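Local coordinates for D-isomer specific 2-hydroxyacid dehydrogenase family protein (Aeromonas salmonicida subsp. salmonicida, PDB 3HG7) that probably acts as an NAD-dependent oxidoreductase of the D-isomer specific 2-hydroxyacid dehydrogenase family, at residues G140-I145 with Q194-V199; I198-P203 with L226-R231; V253-E258 with I275-N280. The protein carries 1 engineered substitution. One frame throughout, in Å; residues are numbered along the deposited sequence.

All three contacts lie in one seven-stranded parallel sheet and run across it in order. Interactions 1 and 2 share strand 197-200, whose two edges they occupy, and both are buried. Interaction 3 joins the last two strands, 251-254 and 274-276, and is only partly buried; the backbone bonds between L226 or N228 and V253 tie it to interaction 2. The chemistry shifts with place. At 140-145 with 194-199 a carboxylate fastens the chain where the strands begin. In the other two, polar groups gather at and past the strand ends: the N228 side chain bonds to the turn that follows its strand, and D255 fastens the turn that carries H279.

Interaction 1. Residues G140-I145 with Q194-V199; sequences GRTLLI and QADVIV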
ATOM      1  N   GLY A 140     -21.196  -9.542 -13.111  1.00 17.18           N
ATOM      2  CA  GLY A 140     -21.553 -10.781 -12.432  1.00 18.19           C
ATOM      3  C   GLY A 140     -20.403 -11.626 -11.919  1.00 18.31           C
ATOM      4  O   GLY A 140     -20.626 -12.665 -11.313  1.00 19.21           O
ATOM      5  N   ARG A 141     -19.175 -11.189 -12.149  1.00 18.09           N
ATOM      6  CA  ARG A 141     -18.009 -11.884 -11.626  1.00 17.87           C
ATOM      7  C   ARG A 141     -17.835 -11.533 -10.152  1.00 17.58           C
ATOM      8  O   ARG A 141     -18.358 -10.512  -9.704  1.00 17.70           O
ATOM      9  CB  ARG A 141     -16.771 -11.432 -12.392  1.00 19.93           C
ATOM     10  CG  ARG A 141     -16.980 -11.352 -13.867  1.00 27.31           C
ATOM     11  CD  ARG A 141     -16.572 -12.618 -14.511  1.00 23.27           C
ATOM     12  NE  ARG A 141     -15.170 -12.952 -14.256  1.00 28.36           N
ATOM     13  CZ  ARG A 141     -14.483 -13.811 -15.001  1.00 24.76           C
ATOM     14  NH1 ARG A 141     -13.231 -14.107 -14.700  1.00 28.56           N
ATOM     15  NH2 ARG A 141     -15.064 -14.376 -16.057  1.00 28.83           N
ATOM     16  N   THR A 142     -17.108 -12.372  -9.409  1.00 16.29           N
ATOM     17  CA  THR A 142     -16.968 -12.194  -7.962  1.00 17.06           C
ATOM     18  C   THR A 142     -15.617 -11.643  -7.564  1.00 16.59           C
ATOM     19  O   THR A 142     -14.569 -12.256  -7.840  1.00 16.10           O
ATOM     20  CB  THR A 142     -17.069 -13.509  -7.210  1.00 19.52           C
ATOM     21  OG1 THR A 142     -16.178 -14.450  -7.832  1.00 27.28           O
ATOM     22  CG2 THR A 142     -18.491 -14.033  -7.243  1.00 24.17           C
ATOM     23  N   LEU A 143     -15.665 -10.508  -6.874  1.00 16.28           N
ATOM     24  CA  LEU A 143     -14.466  -9.879  -6.322  1.00 16.37           C
ATOM     25  C   LEU A 143     -14.398 -10.291  -4.859  1.00 17.43           C
ATOM     26  O   LEU A 143     -15.347 -10.059  -4.136  1.00 17.03           O
ATOM     27  CB  LEU A 143     -14.572  -8.351  -6.427  1.00 16.15           C
ATOM     28  CG  LEU A 143     -13.412  -7.484  -5.913  1.00 14.93           C
ATOM     29  CD1 LEU A 143     -12.067  -7.940  -6.474  1.00 15.92           C
ATOM     30  CD2 LEU A 143     -13.618  -5.987  -6.206  1.00 16.32           C
ATOM     31  N   LEU A 144     -13.302 -10.935  -4.454  1.00 18.11           N
ATOM     32  CA  LEU A 144     -12.980 -11.145  -3.033  1.00 18.39           C
ATOM     33  C   LEU A 144     -11.895 -10.169  -2.589  1.00 17.78           C
ATOM     34  O   LEU A 144     -10.813 -10.129  -3.200  1.00 17.51           O
ATOM     35  CB  LEU A 144     -12.443 -12.556  -2.815  1.00 19.16           C
ATOM     36  CG  LEU A 144     -12.067 -12.884  -1.373  1.00 26.05           C
ATOM     37  CD1 LEU A 144     -13.249 -12.616  -0.439  1.00 19.88           C
ATOM     38  CD2 LEU A 144     -11.572 -14.308  -1.254  1.00 19.61           C
ATOM     39  N   ILE A 145     -12.155  -9.419  -1.517  1.00 18.60           N
ATOM     40  CA  ILE A 145     -11.167  -8.486  -0.968  1.00 19.04           C
ATOM     41  C   ILE A 145     -10.837  -8.879   0.478  1.00 21.51           C
ATOM     42  O   ILE A 145     -11.752  -9.090   1.297  1.00 22.38           O
ATOM     43  CB  ILE A 145     -11.655  -7.015  -1.011  1.00 18.18           C
ATOM     44  CG1 ILE A 145     -12.085  -6.627  -2.430  1.00 21.24           C
ATOM     45  CG2 ILE A 145     -10.566  -6.060  -0.441  1.00 20.75           C
ATOM     46  CD1 ILE A 145     -12.726  -5.233  -2.547  1.00 19.49           C
ATOM     47  N   GLN A 194     -15.053 -19.369  -4.970  1.00 26.22           N
ATOM     48  CA  GLN A 194     -15.978 -18.653  -5.859  1.00 27.13           C
ATOM     49  C   GLN A 194     -15.439 -17.288  -6.330  1.00 25.84           C
ATOM     50  O   GLN A 194     -16.194 -16.476  -6.884  1.00 25.41           O
ATOM     51  CB  GLN A 194     -17.362 -18.499  -5.208  1.00 28.66           C
ATOM     52  CG  GLN A 194     -17.443 -17.462  -4.092  1.00 45.20           C
ATOM     53  CD  GLN A 194     -18.565 -17.756  -3.122  1.00 30.38           C
ATOM     54  OE1 GLN A 194     -18.575 -18.803  -2.473  1.00 45.83           O
ATOM     55  NE2 GLN A 194     -19.526 -16.838  -3.021  1.00 45.60           N
ATOM     56  N   ALA A 195     -14.149 -17.055  -6.104  1.00 24.91           N
ATOM     57  CA  ALA A 195     -13.506 -15.768  -6.423  1.00 23.84           C
ATOM     58  C   ALA A 195     -12.863 -15.733  -7.822  1.00 22.88           C
ATOM     59  O   ALA A 195     -12.006 -16.554  -8.149  1.00 22.49           O
ATOM     60  CB  ALA A 195     -12.471 -15.392  -5.338  1.00 23.84           C
ATOM     61  N   ASP A 196     -13.268 -14.767  -8.640  1.00 21.63           N
ATOM     62  CA  ASP A 196     -12.651 -14.595  -9.956  1.00 20.30           C
ATOM     63  C   ASP A 196     -11.425 -13.701  -9.836  1.00 19.01           C
ATOM     64  O   ASP A 196     -10.419 -13.902 -10.534  1.00 18.67           O
ATOM     65  CB  ASP A 196     -13.652 -13.997 -10.934  1.00 20.89           C
ATOM     66  CG  ASP A 196     -14.838 -14.899 -11.137  1.00 35.68           C
ATOM     67  OD1 ASP A 196     -14.599 -16.106 -11.385  1.00 21.56           O
ATOM     68  OD2 ASP A 196     -15.990 -14.415 -11.010  1.00 22.09           O
ATOM     69  N   VAL A 197     -11.546 -12.711  -8.956  1.00 19.10           N
ATOM     70  CA  VAL A 197     -10.475 -11.765  -8.681  1.00 19.38           C
ATOM     71  C   VAL A 197     -10.326 -11.744  -7.166  1.00 20.71           C
ATOM     72  O   VAL A 197     -11.335 -11.705  -6.440  1.00 21.96           O
ATOM     73  CB  VAL A 197     -10.810 -10.346  -9.188  1.00 19.40           C
ATOM     74  CG1 VAL A 197      -9.605  -9.419  -9.004  1.00 15.38           C
ATOM     75  CG2 VAL A 197     -11.195 -10.366 -10.677  1.00 15.30           C
ATOM     76  N   ILE A 198      -9.083 -11.783  -6.698  1.00 20.39           N
ATOM     77  CA  ILE A 198      -8.774 -11.718  -5.274  1.00 19.66           C
ATOM     78  C   ILE A 198      -7.848 -10.540  -5.026  1.00 19.40           C
ATOM     79  O   ILE A 198      -6.829 -10.392  -5.718  1.00 18.34           O
ATOM     80  CB  ILE A 198      -8.073 -13.000  -4.773  1.00 19.16           C
ATOM     81  CG1 ILE A 198      -8.864 -14.255  -5.153  1.00 26.47           C
ATOM     82  CG2 ILE A 198      -7.935 -12.968  -3.249  1.00 26.48           C
ATOM     83  CD1 ILE A 198      -7.992 -15.470  -5.348  1.00 19.70           C
ATOM     84  N   VAL A 199      -8.204  -9.695  -4.057  1.00 19.32           N
ATOM     85  CA  VAL A 199      -7.357  -8.549  -3.717  1.00 19.17           C
ATOM     86  C   VAL A 199      -6.950  -8.660  -2.247  1.00 20.02           C
ATOM     87  O   VAL A 199      -7.783  -8.498  -1.354  1.00 19.56           O
ATOM     88  CB  VAL A 199      -8.038  -7.179  -4.038  1.00 19.24           C
ATOM     89  CG1 VAL A 199      -7.128  -6.017  -3.649  1.00 16.92           C
ATOM     90  CG2 VAL A 199      -8.297  -7.049  -5.539  1.00 17.68           C
TER
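The parallel strands 142-145 and 197-199 run 4.7 Å apart, tilted by 18°, with L143, L144 and I145 facing V197, I198 and V199 in turn. L144 carries two of the three ladder bonds: its N reaches V197 O at 2.9 Å, and its O receives V199 N at 2.8 Å. At the strand entrance the pattern is denser, because T142 O accepts from D196 N at 2.9 Å as well as from V197 N at 3.3 Å.

D196 adds a side-chain clamp there. Its CG stands beside its own backbone N (chi1 -62°), which turns the carboxylate back to the opposite chain, and D196 OD2 takes T142 N at 2.8 Å in a nearly straight bond. The N-H arrives on the anti side of OD2, tilted out of the carboxylate plane. R141 folds over the same group: D196 OD1 lies over one face of the guanidinium, and R141 NE is 3.7 Å from D196 OD2, a long salt bridge of charges alone, with no N-H directed at the oxygen. K221 pairs with D196 OD1, so both R141 and K221 could offset the acid's charge.

Farther along, L143 CD1 meets V197 CG1 at 3.8 Å and also touches V199 CG2; with I145 these residues face helices 100-115 and 150-161. On the other face L144 CB rests against A195 CB, and L144 and I198 both pack on helix 188-193. A parallel sheet with helices on both faces, and with I145 touching a probable GxGxxG turn, is characteristic of the Rossmann-type NAD-binding fold.

Interaction 2. Residues I198-P203 with L226-R231; sequences IVSVLP and LFNVGR
S200 O is gripped by two successive backbone N-H groups beyond the end of strand 226-228. V229 N meets S200 O at 3.1 Å, almost head-on to the carbonyl, while G230 N makes only a weak, bent bond to it at 3.4 Å. The same G230 N-H also points to N228 OD1, closing an Asx turn with the donor above the carbonyl plane, not on a lone pair.

N228 is held at both ends of its amide. Its CG lies beside its own carbonyl carbon (chi1 -171°), from where OD1 and ND2 can reach the backbone of G230 and R231; N228 ND2 bonds R231 O at 3.0 Å, a partner close to the amide plane.

Behind this turn the parallel ladder is regular: F227 N donates to I198 O at 2.7 Å and S200 N to F227 O at 2.8 Å. L226 CD1 spans to I198 CG2, 3.7 Å away, on the face shared with S200 and N228, where S200 OG is buried without a partner in the model, as is L202 N. On the other face the F227 ring presents its edge to I198 O. Past the strand ends V229 CG2 meets V201 CG1 at 3.8 Å, and a water donates to L202 O and weakly accepts from R231 N.

R231 pairs through NH1 with D79, in the part of the chain that forms the five-stranded sheet. This Asn-Val-Gly-Arg turn, with a glycerol near G230, resembles the place of the active-site arginine in 2-hydroxyacid dehydrogenases. The polar grip thus fixes the backbone of 228-231 and so places R231.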
ATOM      1  N   ILE A 198      -9.083 -11.783  -6.698  1.00 20.39           N
ATOM      2  CA  ILE A 198      -8.774 -11.718  -5.274  1.00 19.66           C
ATOM      3  C   ILE A 198      -7.848 -10.540  -5.026  1.00 19.40           C
ATOM      4  O   ILE A 198      -6.829 -10.392  -5.718  1.00 18.34           O
ATOM      5  CB  ILE A 198      -8.073 -13.000  -4.773  1.00 19.16           C
ATOM      6  CG1 ILE A 198      -8.864 -14.255  -5.153  1.00 26.47           C
ATOM      7  CG2 ILE A 198      -7.935 -12.968  -3.249  1.00 26.48           C
ATOM      8  CD1 ILE A 198      -7.992 -15.470  -5.348  1.00 19.70           C
ATOM      9  N   VAL A 199      -8.204  -9.695  -4.057  1.00 19.32           N
ATOM     10  CA  VAL A 199      -7.357  -8.549  -3.717  1.00 19.17           C
ATOM     11  C   VAL A 199      -6.950  -8.660  -2.247  1.00 20.02           C
ATOM     12  O   VAL A 199      -7.783  -8.498  -1.354  1.00 19.56           O
ATOM     13  CB  VAL A 199      -8.038  -7.179  -4.038  1.00 19.24           C
ATOM     14  CG1 VAL A 199      -7.128  -6.017  -3.649  1.00 16.92           C
ATOM     15  CG2 VAL A 199      -8.297  -7.049  -5.539  1.00 17.68           C
ATOM     16  N   SER A 200      -5.680  -8.970  -2.022  1.00 21.03           N
ATOM     17  CA  SER A 200      -5.087  -8.976  -0.683  1.00 22.34           C
ATOM     18  C   SER A 200      -4.523  -7.606  -0.268  1.00 23.96           C
ATOM     19  O   SER A 200      -3.597  -7.071  -0.884  1.00 24.47           O
ATOM     20  CB  SER A 200      -4.009 -10.060  -0.595  1.00 22.17           C
ATOM     21  OG  SER A 200      -3.586 -10.241   0.747  1.00 37.50           O
ATOM     22  N   VAL A 201      -5.122  -7.015   0.757  1.00 24.83           N
ATOM     23  CA  VAL A 201      -4.680  -5.724   1.246  1.00 26.31           C
ATOM     24  C   VAL A 201      -4.516  -5.842   2.757  1.00 28.25           C
ATOM     25  O   VAL A 201      -5.040  -5.023   3.506  1.00 28.94           O
ATOM     26  CB  VAL A 201      -5.698  -4.584   0.995  1.00 26.27           C
ATOM     27  CG1 VAL A 201      -4.948  -3.256   0.764  1.00 28.24           C
ATOM     28  CG2 VAL A 201      -6.646  -4.884  -0.140  1.00 29.09           C
ATOM     29  N   LEU A 202      -3.815  -6.878   3.205  1.00 29.56           N
ATOM     30  CA  LEU A 202      -3.811  -7.198   4.636  1.00 30.56           C
ATOM     31  C   LEU A 202      -2.628  -6.579   5.359  1.00 30.95           C
ATOM     32  O   LEU A 202      -1.522  -6.537   4.804  1.00 30.70           O
ATOM     33  CB  LEU A 202      -3.770  -8.704   4.853  1.00 31.03           C
ATOM     34  CG  LEU A 202      -5.032  -9.529   4.640  1.00 38.15           C
ATOM     35  CD1 LEU A 202      -4.608 -10.969   4.603  1.00 31.76           C
ATOM     36  CD2 LEU A 202      -6.102  -9.301   5.718  1.00 31.46           C
ATOM     37  N   PRO A 203      -2.851  -6.121   6.611  1.00 32.56           N
ATOM     38  CA  PRO A 203      -1.722  -5.784   7.479  1.00 33.73           C
ATOM     39  C   PRO A 203      -0.924  -7.061   7.770  1.00 35.64           C
ATOM     40  O   PRO A 203      -1.501  -8.160   7.790  1.00 35.92           O
ATOM     41  CB  PRO A 203      -2.399  -5.263   8.748  1.00 33.39           C
ATOM     42  CG  PRO A 203      -3.731  -5.893   8.771  1.00 31.42           C
ATOM     43  CD  PRO A 203      -4.141  -6.045   7.327  1.00 32.94           C
ATOM     44  N   LEU A 226      -5.003 -12.906  -8.764  1.00 18.69           N
ATOM     45  CA  LEU A 226      -4.682 -12.486  -7.400  1.00 17.87           C
ATOM     46  C   LEU A 226      -3.839 -11.228  -7.382  1.00 17.34           C
ATOM     47  O   LEU A 226      -2.795 -11.223  -8.003  1.00 17.95           O
ATOM     48  CB  LEU A 226      -3.893 -13.590  -6.695  1.00 18.89           C
ATOM     49  CG  LEU A 226      -3.294 -13.254  -5.317  1.00 21.60           C
ATOM     50  CD1 LEU A 226      -4.383 -12.913  -4.308  1.00 20.07           C
ATOM     51  CD2 LEU A 226      -2.449 -14.407  -4.819  1.00 19.55           C
ATOM     52  N   PHE A 227      -4.291 -10.200  -6.655  1.00 16.64           N
ATOM     53  CA  PHE A 227      -3.502  -8.972  -6.401  1.00 16.31           C
ATOM     54  C   PHE A 227      -2.964  -8.989  -4.987  1.00 17.64           C
ATOM     55  O   PHE A 227      -3.721  -9.251  -4.033  1.00 17.72           O
ATOM     56  CB  PHE A 227      -4.376  -7.721  -6.482  1.00 16.41           C
ATOM     57  CG  PHE A 227      -4.811  -7.353  -7.877  1.00 15.02           C
ATOM     58  CD1 PHE A 227      -4.264  -6.251  -8.503  1.00 16.41           C
ATOM     59  CD2 PHE A 227      -5.811  -8.077  -8.531  1.00 16.43           C
ATOM     60  CE1 PHE A 227      -4.664  -5.894  -9.804  1.00 15.25           C
ATOM     61  CE2 PHE A 227      -6.223  -7.736  -9.814  1.00 15.46           C
ATOM     62  CZ  PHE A 227      -5.657  -6.628 -10.447  1.00 16.33           C
ATOM     63  N   ASN A 228      -1.692  -8.631  -4.835  1.00 18.03           N
ATOM     64  CA  ASN A 228      -1.195  -8.325  -3.511  1.00 17.67           C
ATOM     65  C   ASN A 228      -0.643  -6.929  -3.454  1.00 18.15           C
ATOM     66  O   ASN A 228       0.379  -6.632  -4.080  1.00 17.72           O
ATOM     67  CB  ASN A 228      -0.122  -9.287  -3.040  1.00 17.90           C
ATOM     68  CG  ASN A 228       0.230  -9.067  -1.543  1.00 17.53           C
ATOM     69  OD1 ASN A 228      -0.526  -8.431  -0.798  1.00 19.66           O
ATOM     70  ND2 ASN A 228       1.370  -9.573  -1.126  1.00 19.08           N
ATOM     71  N   VAL A 229      -1.338  -6.083  -2.705  1.00 20.30           N
ATOM     72  CA  VAL A 229      -0.936  -4.695  -2.548  1.00 23.28           C
ATOM     73  C   VAL A 229      -0.758  -4.316  -1.060  1.00 24.72           C
ATOM     74  O   VAL A 229      -0.575  -3.141  -0.741  1.00 26.01           O
ATOM     75  CB  VAL A 229      -1.980  -3.786  -3.167  1.00 24.69           C
ATOM     76  CG1 VAL A 229      -2.033  -3.975  -4.690  1.00 19.64           C
ATOM     77  CG2 VAL A 229      -3.339  -4.125  -2.577  1.00 19.96           C
ATOM     78  N   GLY A 230      -0.841  -5.303  -0.162  1.00 24.52           N
ATOM     79  CA  GLY A 230      -0.608  -5.086   1.273  1.00 24.89           C
ATOM     80  C   GLY A 230       0.867  -5.134   1.636  1.00 25.50           C
ATOM     81  O   GLY A 230       1.556  -4.120   1.576  1.00 25.46           O
ATOM     82  N   ARG A 231       1.363  -6.309   2.020  1.00 26.76           N
ATOM     83  CA  ARG A 231       2.804  -6.484   2.256  1.00 28.29           C
ATOM     84  C   ARG A 231       3.240  -7.793   1.633  1.00 28.23           C
ATOM     85  O   ARG A 231       2.452  -8.735   1.568  1.00 28.53           O
ATOM     86  CB  ARG A 231       3.154  -6.482   3.759  1.00 30.36           C
ATOM     87  CG  ARG A 231       2.441  -5.431   4.632  1.00 51.29           C
ATOM     88  CD  ARG A 231       2.989  -3.997   4.460  1.00 33.38           C
ATOM     89  NE  ARG A 231       4.445  -3.902   4.599  1.00 51.87           N
ATOM     90  CZ  ARG A 231       5.113  -3.958   5.754  1.00 35.48           C
ATOM     91  NH1 ARG A 231       4.472  -4.126   6.912  1.00 52.09           N
ATOM     92  NH2 ARG A 231       6.439  -3.854   5.754  1.00 52.11           N
TER
HETATM   93  O   HOH W   1      -0.274  -8.760   3.889  1.00 25.10           O

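Interaction 3. Residues V253-E258 with I275-N280; sequences VLDVFE and IITPHN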
ATOM      1  N   VAL A 253      -0.811 -10.252  -9.759  1.00 15.94           N
ATOM      2  CA  VAL A 253      -0.323  -8.862  -9.892  1.00 15.74           C
ATOM      3  C   VAL A 253       0.187  -8.456  -8.540  1.00 15.83           C
ATOM      4  O   VAL A 253      -0.596  -8.330  -7.594  1.00 15.53           O
ATOM      5  CB  VAL A 253      -1.462  -7.885 -10.315  1.00 15.30           C
ATOM      6  CG1 VAL A 253      -0.929  -6.432 -10.507  1.00 16.32           C
ATOM      7  CG2 VAL A 253      -2.130  -8.379 -11.594  1.00 15.11           C
ATOM      8  N   LEU A 254       1.491  -8.212  -8.452  1.00 16.62           N
ATOM      9  CA  LEU A 254       2.102  -7.958  -7.162  1.00 16.27           C
ATOM     10  C   LEU A 254       2.781  -6.613  -7.147  1.00 15.58           C
ATOM     11  O   LEU A 254       3.628  -6.352  -8.001  1.00 15.68           O
ATOM     12  CB  LEU A 254       3.151  -9.024  -6.843  1.00 16.61           C
ATOM     13  CG  LEU A 254       2.781 -10.510  -6.823  1.00 25.51           C
ATOM     14  CD1 LEU A 254       3.915 -11.245  -6.143  1.00 18.00           C
ATOM     15  CD2 LEU A 254       1.463 -10.753  -6.110  1.00 18.03           C
ATOM     16  N   ASP A 255       2.394  -5.771  -6.189  1.00 15.00           N
ATOM     17  CA  ASP A 255       2.997  -4.446  -6.033  1.00 15.09           C
ATOM     18  C   ASP A 255       4.039  -4.481  -4.892  1.00 16.44           C
ATOM     19  O   ASP A 255       4.897  -3.612  -4.790  1.00 15.26           O
ATOM     20  CB  ASP A 255       1.920  -3.394  -5.745  1.00 15.19           C
ATOM     21  CG  ASP A 255       2.461  -1.980  -5.789  1.00  7.39           C
ATOM     22  OD1 ASP A 255       3.193  -1.652  -6.766  1.00 15.38           O
ATOM     23  OD2 ASP A 255       2.208  -1.221  -4.816  1.00 15.63           O
ATOM     24  N   VAL A 256       3.972  -5.529  -4.077  1.00 18.93           N
ATOM     25  CA  VAL A 256       4.800  -5.628  -2.852  1.00 20.26           C
ATOM     26  C   VAL A 256       5.443  -7.003  -2.737  1.00 22.07           C
ATOM     27  O   VAL A 256       4.946  -7.986  -3.292  1.00 21.84           O
ATOM     28  CB  VAL A 256       3.988  -5.324  -1.596  1.00 20.23           C
ATOM     29  CG1 VAL A 256       3.571  -3.865  -1.587  1.00 19.40           C
ATOM     30  CG2 VAL A 256       2.765  -6.282  -1.474  1.00 19.25           C
ATOM     31  N   PHE A 257       6.573  -7.062  -2.032  1.00 24.48           N
ATOM     32  CA  PHE A 257       7.414  -8.245  -2.090  1.00 25.42           C
ATOM     33  C   PHE A 257       8.101  -8.508  -0.762  1.00 26.77           C
ATOM     34  O   PHE A 257       8.276  -7.583   0.036  1.00 26.04           O
ATOM     35  CB  PHE A 257       8.427  -8.095  -3.221  1.00 24.40           C
ATOM     36  CG  PHE A 257       7.774  -7.906  -4.559  1.00 21.75           C
ATOM     37  CD1 PHE A 257       7.336  -9.018  -5.293  1.00 24.63           C
ATOM     38  CD2 PHE A 257       7.531  -6.624  -5.056  1.00 24.64           C
ATOM     39  CE1 PHE A 257       6.700  -8.852  -6.519  1.00 22.04           C
ATOM     40  CE2 PHE A 257       6.883  -6.449  -6.268  1.00 20.82           C
ATOM     41  CZ  PHE A 257       6.479  -7.569  -7.004  1.00 25.11           C
ATOM     42  N   GLU A 258       8.463  -9.773  -0.543  1.00 28.75           N
ATOM     43  CA  GLU A 258       9.241 -10.189   0.641  1.00 31.37           C
ATOM     44  C   GLU A 258      10.546  -9.383   0.754  1.00 31.99           C
ATOM     45  O   GLU A 258      10.986  -9.053   1.861  1.00 31.61           O
ATOM     46  CB  GLU A 258       9.537 -11.701   0.568  1.00 32.95           C
ATOM     47  CG  GLU A 258       9.227 -12.490   1.844  1.00 56.15           C
ATOM     48  CD  GLU A 258       8.432 -13.778   1.567  1.00 34.97           C
ATOM     49  OE1 GLU A 258       8.887 -14.624   0.760  1.00 56.15           O
ATOM     50  OE2 GLU A 258       7.344 -13.936   2.165  1.00 56.29           O
ATOM     51  N   ILE A 275       2.668 -10.256 -12.998  1.00 18.94           N
ATOM     52  CA  ILE A 275       2.930  -8.863 -13.335  1.00 18.60           C
ATOM     53  C   ILE A 275       3.504  -8.178 -12.101  1.00 17.75           C
ATOM     54  O   ILE A 275       2.994  -8.337 -10.989  1.00 18.26           O
ATOM     55  CB  ILE A 275       1.671  -8.147 -13.834  1.00 18.39           C
ATOM     56  CG1 ILE A 275       1.284  -8.695 -15.223  1.00 18.31           C
ATOM     57  CG2 ILE A 275       1.876  -6.604 -13.787  1.00 17.54           C
ATOM     58  CD1 ILE A 275      -0.024  -8.237 -15.711  1.00 20.07           C
ATOM     59  N   ILE A 276       4.530  -7.371 -12.311  1.00 19.02           N
ATOM     60  CA  ILE A 276       5.252  -6.739 -11.212  1.00 17.06           C
ATOM     61  C   ILE A 276       5.224  -5.225 -11.341  1.00 15.51           C
ATOM     62  O   ILE A 276       5.535  -4.692 -12.396  1.00 15.90           O
ATOM     63  CB  ILE A 276       6.727  -7.162 -11.219  1.00 18.43           C
ATOM     64  CG1 ILE A 276       6.878  -8.632 -10.810  1.00 21.77           C
ATOM     65  CG2 ILE A 276       7.554  -6.265 -10.293  1.00 20.87           C
ATOM     66  CD1 ILE A 276       8.179  -9.223 -11.243  1.00 18.42           C
ATOM     67  N   THR A 277       4.866  -4.550 -10.262  1.00 15.24           N
ATOM     68  CA  THR A 277       5.004  -3.107 -10.198  1.00 14.42           C
ATOM     69  C   THR A 277       5.876  -2.737  -8.993  1.00 14.07           C
ATOM     70  O   THR A 277       5.797  -3.398  -7.959  1.00 13.85           O
ATOM     71  CB  THR A 277       3.642  -2.406 -10.158  1.00 14.50           C
ATOM     72  OG1 THR A 277       2.837  -2.909  -9.072  1.00 14.62           O
ATOM     73  CG2 THR A 277       2.925  -2.612 -11.487  1.00 13.53           C
ATOM     74  N   PRO A 278       6.670  -1.661  -9.108  1.00 13.49           N
ATOM     75  CA  PRO A 278       7.669  -1.370  -8.047  1.00 14.30           C
ATOM     76  C   PRO A 278       7.112  -0.618  -6.843  1.00 15.11           C
ATOM     77  O   PRO A 278       7.518   0.517  -6.570  1.00 15.47           O
ATOM     78  CB  PRO A 278       8.716  -0.552  -8.785  1.00 14.42           C
ATOM     79  CG  PRO A 278       7.932   0.165  -9.890  1.00 11.65           C
ATOM     80  CD  PRO A 278       6.844  -0.799 -10.300  1.00 13.32           C
ATOM     81  N   HIS A 279       6.191  -1.264  -6.122  1.00 16.56           N
ATOM     82  CA  HIS A 279       5.564  -0.687  -4.941  1.00 18.18           C
ATOM     83  C   HIS A 279       5.095   0.758  -5.163  1.00 16.89           C
ATOM     84  O   HIS A 279       5.490   1.675  -4.441  1.00 16.57           O
ATOM     85  CB  HIS A 279       6.513  -0.798  -3.738  1.00 20.14           C
ATOM     86  CG  HIS A 279       5.815  -0.778  -2.414  1.00 23.52           C
ATOM     87  ND1 HIS A 279       6.473  -1.013  -1.228  1.00 22.34           N
ATOM     88  CD2 HIS A 279       4.513  -0.581  -2.090  1.00 22.50           C
ATOM     89  CE1 HIS A 279       5.612  -0.937  -0.224  1.00 23.82           C
ATOM     90  NE2 HIS A 279       4.414  -0.682  -0.720  1.00 24.18           N
ATOM     91  N   ASN A 280       4.244   0.951  -6.167  1.00 15.19           N
ATOM     92  CA  ASN A 280       3.794   2.281  -6.523  1.00 15.13           C
ATOM     93  C   ASN A 280       2.300   2.313  -6.848  1.00 14.88           C
ATOM     94  O   ASN A 280       1.824   3.214  -7.544  1.00 14.33           O
ATOM     95  CB  ASN A 280       4.682   2.895  -7.633  1.00 16.07           C
ATOM     96  CG  ASN A 280       4.512   2.220  -8.990  1.00 13.57           C
ATOM     97  OD1 ASN A 280       3.866   1.153  -9.121  1.00 17.36           O
ATOM     98  ND2 ASN A 280       5.093   2.833 -10.016  1.00 16.91           N
TER
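V256 lays CG1 over one face of the H279 imidazole, a CH-pi contact 3.6 Å from the ring centroid and 20° off its normal, displaced toward the CD2 and NE2 rim. D255 OD2 lies instead at the edge of that ring, 3.6 Å from H279 CD2. H279 ND1 is hydrogen-bonded to E260, so this bond and V256 together position the imidazole. A glycerol, probably from the crystallisation liquor, meets H279 NE2 weakly.

D255 secures the chain that carries H279. Its CG is anti to the backbone N (chi1 -171°), which swings the carboxylate across to T277 and N280. D255 OD1 accepts from T277 OG1 at 2.7 Å, on the anti side and somewhat out of plane, and from N280 N at 2.9 Å on its syn lone pair; OD2 is engaged by S281. T277 OG1 has a further partner in Y106. Between the two grips, P278 centres an inverse gamma turn closed by H279 N to T277 O at 2.8 Å.

Upstream, the short parallel pairing is sealed by L254 N to I275 O and T277 N to L254 O. The F257 ring turns its edge toward T277 O, and its CZ touches I276 CG2 at 3.7 Å.

The site lies at the C-terminal ends of neighbouring parallel strands, where Rossmann-type folds place their active sites, and the H279–E260 pair is consistent with the His–Glu pair of 2-hydroxyacid dehydrogenases.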